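PDB 2Q7S: N-formylglutamate amidohydrolase from Ralstonia eutropha, which binds a zinc ion and probably acts as a metal-dependent hydrolase of the N-formylglutamate amidohydrolase family. Local coordinates for residues L255-E259 against G260-R264. Sequence-based numbering, arbitrary orientation.
Sequences LYMEE and GTRER
Residues M257 and E258 run antiparallel to E263 and R264 in a short, weakly bonded beta hairpin, linked by the bond from E258 N to E263 O (2.9 Å). In the turn, E258 O accepts a weak bond from R262 N, while R262 has positive backbone angles (phi 70°, psi 14°) as the chain swings back. Its side chain bends at chi2 and chi3 and folds back over the turn, bringing the guanidinium edge-on to the carbonyl of E259. There NH2 donates to E259 O at 3.2 Å, lying in the carbonyl plane on a lone pair, and NE adds a weaker bond to the same oxygen. The E259 carboxylate, turned 40° from the guanidinium plane, forms a long salt bridge from OE1 to R262 NH2 (3.8 Å), whereas its OE2 is held by N176 N. CG of selenomethionine M257 sits over one face of the Y256 ring, toward its rim. Y256 OH bonds to T56 O and S173 OG, tying the hairpin to the sequence neighbours of zinc ligands D55 and H172. One sound and one weak N-H bond to the same carbonyl thus probably restrict guanidinium rotation, while the nearby carboxylate probably stabilises its positive charge.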
loop_
_atom_site.group_PDB
_atom_site.type_symbol
_atom_site.label_atom_id
_atom_site.label_comp_id
_atom_site.label_asym_id
_atom_site.label_seq_id
_atom_site.Cartn_x
_atom_site.Cartn_y
_atom_site.Cartn_z
ATOM N N LEU A 255 -6.280 14.993 -4.472
ATOM C CA LEU A 255 -7.000 14.529 -5.658
ATOM C C LEU A 255 -8.355 13.884 -5.373
ATOM O O LEU A 255 -9.179 13.787 -6.261
ATOM C CB LEU A 255 -6.150 13.524 -6.432
ATOM C CG LEU A 255 -4.858 14.032 -7.084
ATOM C CD1 LEU A 255 -4.208 12.894 -7.838
ATOM C CD2 LEU A 255 -5.156 15.163 -8.013
ATOM N N TYR A 256 -8.558 13.361 -4.172
ATOM C CA TYR A 256 -9.793 12.636 -3.880
ATOM C C TYR A 256 -10.428 12.861 -2.514
ATOM O O TYR A 256 -11.608 12.583 -2.363
ATOM C CB TYR A 256 -9.570 11.129 -4.109
ATOM C CG TYR A 256 -8.719 10.430 -3.095
ATOM C CD1 TYR A 256 -7.351 10.340 -3.264
ATOM C CD2 TYR A 256 -9.290 9.841 -1.994
ATOM C CE1 TYR A 256 -6.571 9.649 -2.348
ATOM C CE2 TYR A 256 -8.540 9.186 -1.058
ATOM C CZ TYR A 256 -7.158 9.078 -1.247
ATOM O OH TYR A 256 -6.409 8.398 -0.312
HETATM N N MSE A 257 -9.677 13.389 -1.545
HETATM C CA MSE A 257 -10.207 13.624 -0.206
HETATM C C MSE A 257 -9.700 14.917 0.382
HETATM O O MSE A 257 -8.713 15.507 -0.102
HETATM C CB MSE A 257 -9.839 12.477 0.733
HETATM C CG MSE A 257 -8.381 12.223 0.764
HETATM SE SE MSE A 257 -7.780 10.907 2.084
HETATM C CE MSE A 257 -6.961 12.019 3.424
ATOM N N GLU A 258 -10.379 15.324 1.445
ATOM C CA GLU A 258 -9.971 16.465 2.255
ATOM C C GLU A 258 -9.101 15.953 3.385
ATOM O O GLU A 258 -9.547 15.183 4.234
ATOM C CB GLU A 258 -11.187 17.198 2.807
ATOM C CG GLU A 258 -12.054 17.800 1.747
ATOM C CD GLU A 258 -11.306 18.862 0.953
ATOM O OE1 GLU A 258 -10.689 19.741 1.602
ATOM O OE2 GLU A 258 -11.329 18.820 -0.297
ATOM N N GLU A 259 -7.840 16.363 3.380
ATOM C CA GLU A 259 -6.854 15.781 4.299
ATOM C C GLU A 259 -7.192 15.981 5.778
ATOM O O GLU A 259 -6.890 15.131 6.610
ATOM C CB GLU A 259 -5.445 16.279 3.956
ATOM C CG GLU A 259 -4.967 15.824 2.526
ATOM C CD GLU A 259 -3.454 15.637 2.455
ATOM O OE1 GLU A 259 -2.992 14.695 3.157
ATOM O OE2 GLU A 259 -2.744 16.435 1.753
ATOM N N GLY A 260 -7.845 17.086 6.114
ATOM C CA GLY A 260 -8.285 17.300 7.489
ATOM C C GLY A 260 -9.381 16.353 7.932
ATOM O O GLY A 260 -9.170 15.568 8.839
ATOM N N THR A 261 -10.543 16.401 7.271
ATOM C CA THR A 261 -11.703 15.572 7.658
ATOM C C THR A 261 -11.593 14.106 7.174
ATOM O O THR A 261 -12.317 13.226 7.655
ATOM C CB THR A 261 -13.027 16.227 7.187
ATOM O OG1 THR A 261 -13.163 16.148 5.762
ATOM C CG2 THR A 261 -13.054 17.705 7.581
ATOM N N ARG A 262 -10.657 13.858 6.253
ATOM C CA ARG A 262 -10.451 12.544 5.564
ATOM C C ARG A 262 -11.598 12.213 4.590
ATOM O O ARG A 262 -11.724 11.072 4.126
ATOM C CB ARG A 262 -10.277 11.363 6.524
ATOM C CG ARG A 262 -9.084 11.351 7.504
ATOM C CD ARG A 262 -7.814 10.733 6.888
ATOM N NE ARG A 262 -6.885 11.794 6.519
ATOM C CZ ARG A 262 -5.652 11.627 6.059
ATOM N NH1 ARG A 262 -5.163 10.403 5.834
ATOM N NH2 ARG A 262 -4.930 12.717 5.753
ATOM N N GLU A 263 -12.420 13.187 4.259
ATOM C CA GLU A 263 -13.665 12.890 3.544
ATOM C C GLU A 263 -13.537 13.036 2.058
ATOM O O GLU A 263 -12.920 13.973 1.572
ATOM C CB GLU A 263 -14.781 13.789 4.051
ATOM C CG GLU A 263 -15.133 13.452 5.487
ATOM C CD GLU A 263 -16.530 13.817 5.814
ATOM O OE1 GLU A 263 -16.920 14.966 5.493
ATOM O OE2 GLU A 263 -17.231 12.953 6.383
ATOM N N ARG A 264 -14.171 12.123 1.334
ATOM C CA ARG A 264 -14.131 12.164 -0.133
ATOM C C ARG A 264 -14.516 13.558 -0.590
ATOM O O ARG A 264 -15.485 14.148 -0.061
ATOM C CB ARG A 264 -15.073 11.150 -0.760
ATOM C CG ARG A 264 -14.762 9.698 -0.394
ATOM C CD ARG A 264 -15.800 8.742 -0.947
ATOM N NE ARG A 264 -15.476 7.383 -0.538
ATOM C CZ ARG A 264 -15.913 6.268 -1.105
ATOM N NH1 ARG A 264 -16.719 6.279 -2.161
ATOM N NH2 ARG A 264 -15.506 5.117 -0.608
#